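Side-chain contact in citrate synthase (Thermotoga maritima, PDB 2P2W), which probably catalyses the condensation of oxaloacetate with acetyl-CoA and water to citrate and CoA, a step of the tricarboxylic acid cycle: residues Val187-Leu192 with Tyr196-Gly201. Residues are numbered along the deposited sequence; the frame is centred on the assembly and turned at random.
Sequences VIASTL and YSCIVG
Ile-188 and Cys-198 bring the two backbones closest, with CA of Ile-188 5.3 Å from CA of Cys-198. Residues 187-192 carry the C-terminal part of helix 180-189 into a type I turn from Ala-189 to Leu-192, where positive phi completes a Schellman motif. The short link through Asp-194 leads into helix 195-207, so the contact packs two consecutive helices.

Ile-188 points toward the second helix. Its CG2, anti to the backbone N, lies 3.8 Å from N of Cys-198. The other branch reaches further along, and CD1 rests 3.7 Å from CA of Gly-201, which has no side chain to hold it off. Cys-198 answers with its sulfur, SG, which sits 3.4 Å from CB of Ala-189. Replacing Ile-188 by an alanine would probably open a gap beside Gly-201 and strip away the methyl that packs on N and CA of Cys-198.

Thr-191 turns its hydroxyl back: OG1 lies 2.7 Å from O of Ile-188, in the carbonyl plane, and is also hydrogen-bonded with O of Ala-205 of the second subunit. Ser-197 OG turns to Asp-194 and to Lys-95 of the second subunit.

The contact is buried. Val-333 and Val-337 of helix 317-337 pack on Ala-189, while Ile-199 packs against helices 90-98, 110-133 and 317-337. Ile-188 also meets Gly-201 of the second subunit, which places this helix pair at the dimer interface.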
loop_
_atom_site.group_PDB
_atom_site.type_symbol
_atom_site.label_atom_id
_atom_site.label_comp_id
_atom_site.label_asym_id
_atom_site.label_seq_id
_atom_site.Cartn_x
_atom_site.Cartn_y
_atom_site.Cartn_z
ATOM N N VAL A 187 5.286 -5.960 -2.366
ATOM C CA VAL A 187 4.623 -5.843 -3.664
ATOM C C VAL A 187 4.895 -4.456 -4.238
ATOM O O VAL A 187 5.254 -4.309 -5.409
ATOM C CB VAL A 187 3.093 -6.054 -3.545
ATOM C CG1 VAL A 187 2.408 -5.699 -4.869
ATOM C CG2 VAL A 187 2.805 -7.506 -3.189
ATOM N N ILE A 188 4.736 -3.437 -3.399
ATOM C CA ILE A 188 4.976 -2.069 -3.826
ATOM C C ILE A 188 6.457 -1.873 -4.132
ATOM O O ILE A 188 6.814 -1.253 -5.133
ATOM C CB ILE A 188 4.519 -1.072 -2.738
ATOM C CG1 ILE A 188 2.999 -1.171 -2.581
ATOM C CG2 ILE A 188 4.944 0.352 -3.109
ATOM C CD1 ILE A 188 2.446 -0.499 -1.342
ATOM N N ALA A 189 7.321 -2.410 -3.274
ATOM C CA ALA A 189 8.763 -2.284 -3.480
ATOM C C ALA A 189 9.238 -2.969 -4.768
ATOM O O ALA A 189 10.208 -2.523 -5.386
ATOM C CB ALA A 189 9.510 -2.864 -2.276
ATOM N N SER A 190 8.556 -4.042 -5.171
ATOM C CA SER A 190 8.952 -4.788 -6.365
ATOM C C SER A 190 8.805 -3.974 -7.675
ATOM O O SER A 190 9.338 -4.336 -8.711
ATOM C CB SER A 190 8.118 -6.067 -6.439
ATOM O OG SER A 190 6.831 -5.766 -6.978
ATOM N N THR A 191 8.026 -2.869 -7.605
ATOM C CA THR A 191 7.888 -1.988 -8.782
ATOM C C THR A 191 8.987 -0.897 -8.847
ATOM O O THR A 191 9.018 -0.027 -9.718
ATOM C CB THR A 191 6.521 -1.306 -8.721
ATOM O OG1 THR A 191 6.525 -0.357 -7.653
ATOM C CG2 THR A 191 5.408 -2.330 -8.473
ATOM N N LEU A 192 9.869 -0.975 -7.847
ATOM C CA LEU A 192 10.968 -0.067 -7.573
ATOM C C LEU A 192 10.460 1.282 -7.076
ATOM O O LEU A 192 11.109 2.307 -7.230
ATOM C CB LEU A 192 11.800 0.064 -8.855
ATOM C CG LEU A 192 12.638 -1.194 -9.109
ATOM C CD1 LEU A 192 13.745 -0.973 -10.139
ATOM C CD2 LEU A 192 13.327 -1.718 -7.847
ATOM N N TYR A 196 8.939 5.304 1.062
ATOM C CA TYR A 196 7.764 5.845 1.745
ATOM C C TYR A 196 6.492 5.189 1.221
ATOM O O TYR A 196 5.595 4.848 1.996
ATOM C CB TYR A 196 7.696 7.362 1.562
ATOM C CG TYR A 196 8.987 8.037 1.947
ATOM C CD1 TYR A 196 9.485 7.942 3.249
ATOM C CD2 TYR A 196 9.742 8.726 0.999
ATOM C CE1 TYR A 196 10.709 8.514 3.595
ATOM C CE2 TYR A 196 10.966 9.303 1.334
ATOM C CZ TYR A 196 11.443 9.192 2.632
ATOM O OH TYR A 196 12.662 9.747 2.958
ATOM N N SER A 197 6.422 5.004 -0.094
ATOM C CA SER A 197 5.265 4.366 -0.706
ATOM C C SER A 197 5.097 2.944 -0.177
ATOM O O SER A 197 3.978 2.510 0.111
ATOM C CB SER A 197 5.407 4.340 -2.229
ATOM O OG SER A 197 5.291 5.643 -2.774
ATOM N N CYS A 198 6.205 2.215 -0.054
ATOM C CA CYS A 198 6.147 0.851 0.457
ATOM C C CYS A 198 5.572 0.864 1.874
ATOM O O CYS A 198 4.683 0.078 2.204
ATOM C CB CYS A 198 7.546 0.226 0.489
ATOM S SG CYS A 198 8.379 0.157 -1.114
ATOM N N ILE A 199 6.081 1.769 2.704
ATOM C CA ILE A 199 5.634 1.880 4.090
ATOM C C ILE A 199 4.158 2.270 4.214
ATOM O O ILE A 199 3.423 1.693 5.022
ATOM C CB ILE A 199 6.519 2.892 4.860
ATOM C CG1 ILE A 199 7.966 2.385 4.872
ATOM C CG2 ILE A 199 6.001 3.075 6.291
ATOM C CD1 ILE A 199 8.983 3.370 5.454
ATOM N N VAL A 200 3.720 3.239 3.415
ATOM C CA VAL A 200 2.332 3.680 3.459
ATOM C C VAL A 200 1.368 2.549 3.097
ATOM O O VAL A 200 0.265 2.468 3.639
ATOM C CB VAL A 200 2.120 4.900 2.539
ATOM C CG1 VAL A 200 0.641 5.213 2.393
ATOM C CG2 VAL A 200 2.846 6.099 3.134
ATOM N N GLY A 201 1.781 1.675 2.183
ATOM C CA GLY A 201 0.939 0.549 1.822
ATOM C C GLY A 201 0.917 -0.449 2.973
ATOM O O GLY A 201 -0.133 -1.000 3.315
#